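Local coordinates for putative adenosine kinase (Schistosoma mansoni, PDB 3VAS), which probably phosphorylates adenosine to AMP with ATP as the phosphate donor, as a kinase of the ribokinase (pfkB) family, at residues I91-Q96 and S121-V126; Q180-A185 and N206-C211. All blocks are in the same frame, centred on the assembly; numbering follows the deposited sequence.

Interaction 1. Residues I91-Q96 and S121-V126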
loop_
_atom_site.group_PDB
_atom_site.type_symbol
_atom_site.label_atom_id
_atom_site.label_comp_id
_atom_site.label_asym_id
_atom_site.label_seq_id
_atom_site.Cartn_x
_atom_site.Cartn_y
_atom_site.Cartn_z
ATOM N N ILE A 91 -3.009 -7.955 7.340
ATOM C CA ILE A 91 -2.042 -8.943 7.821
ATOM C C ILE A 91 -2.429 -9.354 9.241
ATOM O O ILE A 91 -2.444 -10.535 9.583
ATOM C CB ILE A 91 -0.607 -8.390 7.846
ATOM C CG1 ILE A 91 -0.112 -8.100 6.429
ATOM C CG2 ILE A 91 0.339 -9.373 8.539
ATOM C CD1 ILE A 91 1.283 -7.508 6.385
ATOM N N GLN A 92 -2.764 -8.357 10.055
ATOM C CA GLN A 92 -3.202 -8.576 11.426
ATOM C C GLN A 92 -4.496 -9.394 11.485
ATOM O O GLN A 92 -4.629 -10.310 12.296
ATOM C CB GLN A 92 -3.381 -7.223 12.131
ATOM C CG GLN A 92 -4.005 -7.311 13.522
ATOM C CD GLN A 92 -3.102 -7.999 14.528
ATOM O OE1 GLN A 92 -1.943 -7.615 14.702
ATOM N NE2 GLN A 92 -3.627 -9.027 15.193
ATOM N N TRP A 93 -5.441 -9.058 10.615
ATOM C CA TRP A 93 -6.731 -9.740 10.542
ATOM C C TRP A 93 -6.566 -11.202 10.105
ATOM O O TRP A 93 -7.172 -12.113 10.679
ATOM C CB TRP A 93 -7.614 -8.973 9.560
ATOM C CG TRP A 93 -9.023 -9.457 9.375
ATOM C CD1 TRP A 93 -10.097 -9.204 10.185
ATOM C CD2 TRP A 93 -9.525 -10.215 8.268
ATOM N NE1 TRP A 93 -11.230 -9.782 9.659
ATOM C CE2 TRP A 93 -10.904 -10.406 8.481
ATOM C CE3 TRP A 93 -8.938 -10.760 7.121
ATOM C CZ2 TRP A 93 -11.704 -11.120 7.591
ATOM C CZ3 TRP A 93 -9.734 -11.467 6.237
ATOM C CH2 TRP A 93 -11.102 -11.642 6.477
ATOM N N ILE A 94 -5.735 -11.420 9.091
ATOM C CA ILE A 94 -5.455 -12.767 8.613
ATOM C C ILE A 94 -4.820 -13.634 9.698
ATOM O O ILE A 94 -5.302 -14.727 9.989
ATOM C CB ILE A 94 -4.541 -12.743 7.374
ATOM C CG1 ILE A 94 -5.297 -12.148 6.183
ATOM C CG2 ILE A 94 -4.034 -14.154 7.052
ATOM C CD1 ILE A 94 -4.458 -11.965 4.944
ATOM N N ILE A 95 -3.751 -13.133 10.304
ATOM C CA ILE A 95 -2.986 -13.910 11.276
ATOM C C ILE A 95 -3.774 -14.137 12.567
ATOM O O ILE A 95 -3.599 -15.156 13.236
ATOM C CB ILE A 95 -1.601 -13.272 11.527
ATOM C CG1 ILE A 95 -0.808 -13.257 10.213
ATOM C CG2 ILE A 95 -0.840 -14.020 12.608
ATOM C CD1 ILE A 95 0.587 -12.713 10.321
ATOM N N GLN A 96 -4.640 -13.184 12.902
ATOM C CA GLN A 96 -5.660 -13.382 13.933
ATOM C C GLN A 96 -5.089 -13.552 15.344
ATOM O O GLN A 96 -5.787 -13.995 16.253
ATOM C CB GLN A 96 -6.543 -14.582 13.565
ATOM C CG GLN A 96 -7.993 -14.480 13.982
ATOM C CD GLN A 96 -8.759 -15.751 13.669
ATOM O OE1 GLN A 96 -8.253 -16.639 12.976
ATOM N NE2 GLN A 96 -9.984 -15.851 14.183
ATOM N N SER A 121 -7.846 -0.277 16.664
ATOM C CA SER A 121 -7.968 -0.941 17.957
ATOM C C SER A 121 -8.952 -2.106 17.902
ATOM O O SER A 121 -8.752 -3.127 18.556
ATOM C CB SER A 121 -8.386 0.057 19.035
ATOM O OG SER A 121 -7.373 1.027 19.220
ATOM N N ALA A 122 -10.012 -1.946 17.117
ATOM C CA ALA A 122 -11.000 -3.001 16.946
ATOM C C ALA A 122 -10.375 -4.238 16.304
ATOM O O ALA A 122 -10.850 -5.353 16.501
ATOM C CB ALA A 122 -12.163 -2.504 16.107
ATOM N N LEU A 123 -9.303 -4.028 15.544
ATOM C CA LEU A 123 -8.630 -5.115 14.836
ATOM C C LEU A 123 -7.437 -5.700 15.605
ATOM O O LEU A 123 -6.744 -6.585 15.095
ATOM C CB LEU A 123 -8.181 -4.632 13.451
ATOM C CG LEU A 123 -9.293 -4.443 12.416
ATOM C CD1 LEU A 123 -8.778 -3.721 11.190
ATOM C CD2 LEU A 123 -9.876 -5.797 12.029
ATOM N N ASP A 124 -7.215 -5.210 16.824
ATOM C CA ASP A 124 -6.047 -5.583 17.637
ATOM C C ASP A 124 -4.719 -5.172 17.001
ATOM O O ASP A 124 -3.688 -5.804 17.226
ATOM C CB ASP A 124 -6.034 -7.078 17.964
ATOM C CG ASP A 124 -7.213 -7.495 18.813
ATOM O OD1 ASP A 124 -7.716 -6.652 19.585
ATOM O OD2 ASP A 124 -7.633 -8.665 18.705
ATOM N N LEU A 125 -4.756 -4.112 16.206
ATOM C CA LEU A 125 -3.550 -3.534 15.634
ATOM C C LEU A 125 -2.972 -2.486 16.589
ATOM O O LEU A 125 -3.623 -1.486 16.887
ATOM C CB LEU A 125 -3.878 -2.912 14.273
ATOM C CG LEU A 125 -2.799 -2.139 13.520
ATOM C CD1 LEU A 125 -1.633 -3.039 13.203
ATOM C CD2 LEU A 125 -3.373 -1.540 12.245
ATOM N N VAL A 126 -1.763 -2.722 17.088
ATOM C CA VAL A 126 -1.100 -1.741 17.945
ATOM C C VAL A 126 -0.702 -0.511 17.127
ATOM O O VAL A 126 -0.057 -0.631 16.089
ATOM C CB VAL A 126 0.156 -2.327 18.638
ATOM C CG1 VAL A 126 0.984 -1.217 19.277
ATOM C CG2 VAL A 126 -0.239 -3.358 19.680
HETATM O O HOH W 1 -7.055 -9.246 14.456
#

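Interaction 2. Residues Q180-A185 and N206-C211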
loop_
_atom_site.group_PDB
_atom_site.type_symbol
_atom_site.label_atom_id
_atom_site.label_comp_id
_atom_site.label_asym_id
_atom_site.label_seq_id
_atom_site.Cartn_x
_atom_site.Cartn_y
_atom_site.Cartn_z
ATOM N N GLN A 180 10.391 -7.752 12.872
ATOM C CA GLN A 180 11.293 -8.523 12.019
ATOM C C GLN A 180 10.906 -8.310 10.569
ATOM O O GLN A 180 11.662 -8.642 9.652
ATOM C CB GLN A 180 11.236 -10.010 12.372
ATOM C CG GLN A 180 11.693 -10.318 13.790
ATOM C CD GLN A 180 13.121 -9.874 14.045
ATOM O OE1 GLN A 180 13.419 -9.254 15.067
ATOM N NE2 GLN A 180 14.014 -10.191 13.113
ATOM N N VAL A 181 9.715 -7.746 10.378
ATOM C CA VAL A 181 9.147 -7.523 9.051
ATOM C C VAL A 181 8.576 -6.113 8.941
ATOM O O VAL A 181 7.852 -5.662 9.829
ATOM C CB VAL A 181 8.019 -8.534 8.752
ATOM C CG1 VAL A 181 7.372 -8.238 7.402
ATOM C CG2 VAL A 181 8.553 -9.964 8.801
ATOM N N TYR A 182 8.904 -5.419 7.856
ATOM C CA TYR A 182 8.350 -4.091 7.608
ATOM C C TYR A 182 7.581 -4.038 6.295
ATOM O O TYR A 182 7.960 -4.673 5.309
ATOM C CB TYR A 182 9.451 -3.029 7.604
ATOM C CG TYR A 182 10.344 -3.080 8.819
ATOM C CD1 TYR A 182 9.957 -2.489 10.014
ATOM C CD2 TYR A 182 11.568 -3.726 8.775
ATOM C CE1 TYR A 182 10.768 -2.538 11.130
ATOM C CE2 TYR A 182 12.385 -3.784 9.887
ATOM C CZ TYR A 182 11.982 -3.187 11.061
ATOM O OH TYR A 182 12.795 -3.240 12.170
ATOM N N TYR A 183 6.482 -3.293 6.299
ATOM C CA TYR A 183 5.779 -2.970 5.071
ATOM C C TYR A 183 5.566 -1.465 4.992
ATOM O O TYR A 183 4.877 -0.890 5.836
ATOM C CB TYR A 183 4.427 -3.685 4.986
ATOM C CG TYR A 183 3.705 -3.404 3.684
ATOM C CD1 TYR A 183 4.001 -4.128 2.529
ATOM C CD2 TYR A 183 2.748 -2.398 3.597
ATOM C CE1 TYR A 183 3.354 -3.867 1.328
ATOM C CE2 TYR A 183 2.099 -2.125 2.401
ATOM C CZ TYR A 183 2.402 -2.863 1.272
ATOM O OH TYR A 183 1.747 -2.596 0.090
ATOM N N ILE A 184 6.169 -0.827 3.994
ATOM C CA ILE A 184 5.909 0.582 3.726
ATOM C C ILE A 184 5.630 0.806 2.240
ATOM O O ILE A 184 6.429 0.426 1.379
ATOM C CB ILE A 184 7.083 1.490 4.150
ATOM C CG1 ILE A 184 7.557 1.163 5.568
ATOM C CG2 ILE A 184 6.677 2.958 4.058
ATOM C CD1 ILE A 184 8.760 1.983 6.002
ATOM N N ALA A 185 4.485 1.412 1.944
ATOM C CA ALA A 185 4.120 1.737 0.567
ATOM C C ALA A 185 4.920 2.929 0.050
ATOM O O ALA A 185 5.369 3.777 0.829
ATOM C CB ALA A 185 2.624 2.020 0.461
ATOM N N ASN A 206 20.193 -4.997 10.101
ATOM C CA ASN A 206 19.828 -6.079 11.015
ATOM C C ASN A 206 19.308 -7.334 10.315
ATOM O O ASN A 206 18.825 -8.257 10.972
ATOM C CB ASN A 206 18.817 -5.592 12.057
ATOM C CG ASN A 206 19.427 -4.617 13.043
ATOM O OD1 ASN A 206 19.006 -3.466 13.139
ATOM N ND2 ASN A 206 20.435 -5.073 13.775
ATOM N N GLU A 207 19.426 -7.360 8.988
ATOM C CA GLU A 207 19.005 -8.504 8.176
ATOM C C GLU A 207 17.544 -8.882 8.397
ATOM O O GLU A 207 17.206 -10.058 8.525
ATOM C CB GLU A 207 19.916 -9.714 8.403
ATOM C CG GLU A 207 21.217 -9.661 7.610
ATOM C CD GLU A 207 20.978 -9.608 6.108
ATOM O OE1 GLU A 207 20.411 -10.578 5.558
ATOM O OE2 GLU A 207 21.346 -8.591 5.478
ATOM N N LYS A 208 16.686 -7.873 8.445
ATOM C CA LYS A 208 15.256 -8.087 8.588
ATOM C C LYS A 208 14.588 -8.090 7.219
ATOM O O LYS A 208 15.259 -7.985 6.192
ATOM C CB LYS A 208 14.644 -7.013 9.488
ATOM C CG LYS A 208 15.198 -7.017 10.907
ATOM C CD LYS A 208 14.566 -5.926 11.757
ATOM C CE LYS A 208 15.110 -5.939 13.179
ATOM N NZ LYS A 208 14.345 -5.031 14.075
ATOM N N LEU A 209 13.265 -8.209 7.206
ATOM C CA LEU A 209 12.527 -8.273 5.950
ATOM C C LEU A 209 11.793 -6.969 5.661
ATOM O O LEU A 209 10.815 -6.638 6.330
ATOM C CB LEU A 209 11.528 -9.432 5.975
ATOM C CG LEU A 209 10.876 -9.735 4.626
ATOM C CD1 LEU A 209 11.856 -10.484 3.713
ATOM C CD2 LEU A 209 9.580 -10.515 4.805
ATOM N N PHE A 210 12.256 -6.239 4.653
ATOM C CA PHE A 210 11.631 -4.975 4.289
ATOM C C PHE A 210 10.851 -5.113 2.988
ATOM O O PHE A 210 11.421 -5.431 1.947
ATOM C CB PHE A 210 12.681 -3.866 4.161
ATOM C CG PHE A 210 12.088 -2.485 4.017
ATOM C CD1 PHE A 210 11.861 -1.699 5.135
ATOM C CD2 PHE A 210 11.750 -1.984 2.769
ATOM C CE1 PHE A 210 11.313 -0.433 5.013
ATOM C CE2 PHE A 210 11.204 -0.719 2.637
ATOM C CZ PHE A 210 10.981 0.057 3.763
ATOM N N CYS A 211 9.548 -4.851 3.050
ATOM C CA CYS A 211 8.672 -4.987 1.890
ATOM C C CYS A 211 8.195 -3.626 1.400
ATOM O O CYS A 211 7.740 -2.796 2.188
ATOM C CB CYS A 211 7.476 -5.881 2.229
ATOM S SG CYS A 211 7.940 -7.469 2.981
#

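Interaction 1. Residues I91-Q96 and S121-V126
A small, mostly buried helix-to-turn contact sets Q92 and W93, in the last turn of helix 83-95, against L123, D124 and L125, where the chain leaves helix 111-122 for strand 126-131; no direct hydrogen bond joins the two segments. Q92 carries most of it. Its CG stands anti to the backbone N (chi1 173°), which sends the chain out to the turn, where CG lies 3.2 Å from L123 O and CD 3.5 Å from D124 O. A bend at chi2 (67°) leaves the amide alongside D124 O, but its hydrogen bonds go to other partners: OE1 accepts from C101 N and NE2 donates to K97 O, so both ends of the amide are tied to the chain that follows its own helix. The turn itself is a Schellman motif, with D124 at positive phi, and L123 O accepts a hydrogen bond from a water oxygen 2.8 Å away; the same water makes a weak bond to Q92 O. On the flank, L123 CD2 comes obliquely to W93 CD1 at 3.9 Å. Residues outside the two segments fix the indole: NE1 donates to G359 O, and the ring makes a cation-pi contact with R361.

Interaction 2. Residues Q180-A185 and N206-C211
Y182 turns its CG anti to its own carbonyl carbon (chi1 -51°), and K208 does the same before running fully extended beyond CG; the two side chains, one from strand 181-185 and the other from the residue just before strand 209-213, therefore cross obliquely and meet at their polar ends. K208 CD lies at the edge of the phenol ring, near its plane and 3.6 Å from Y182 CE2, while K208 NZ donates to Y182 OH at 3.0 Å. Neither polar atom depends on that bond alone. NZ also reaches A179 O, E177 O and H202 NE2, four acceptors in all and more than its three protons can serve with full bonds at once. The hydroxyl is hydrogen-bonded to V176 O, so the pair links the beginnings of the strand pair to the last turn of helix 170-178 and the residue after it. The buried lysine charge would be expected to be stabilised by these acceptors.

Beneath these side chains runs a regular parallel pairing, V181 with L209, Y182 with F210 and Y183 with C211. It joins the two strands of a right-handed beta-alpha-beta crossover through helix 189-205, the repeating unit of the Rossmann-like core of ribokinase-type enzymes. Strand 209-213 holds Y182 at both backbone atoms: its N donates to L209 O at 2.7 Å, and its O accepts from C211 N at 2.8 Å. L209 N to Q180 O and I184 N to C211 O extend the pattern at either end.

On the face bearing Y182 and F210, which helix 189-205 packs against, F210 CD1 approaches Y182 CB at 3.7 Å and CE1 lies equally far from I184 CD1. The other face carries V181 beside L209, pointing the same way, and Y183, whose CD1, at the ring edge, lies 3.9 Å from C211 CB; I327 of helix 318-330 touches both.

The two contacts follow one another along the chain, interaction 1 closing before interaction 2 opens, and their centres lie 18 Å apart; the nearest atoms are about 5 Å from each other without touching. Both rest near helix 318-330: I91 and I94, on helix 83-95 beside Q92 and W93, pack on it, as do Y183 and C211 of the strand pair, and I327 is touched from both. Strand 27-40 also links them, pairing with strand 181-185 and with strand 101-107, which in turn pairs with strand 126-131. A helix-to-turn junction and a parallel strand pair thus belong to one alpha/beta core, in which the side chains of L123 and Y183 lie about 13 Å and 8 Å from bound adenosine.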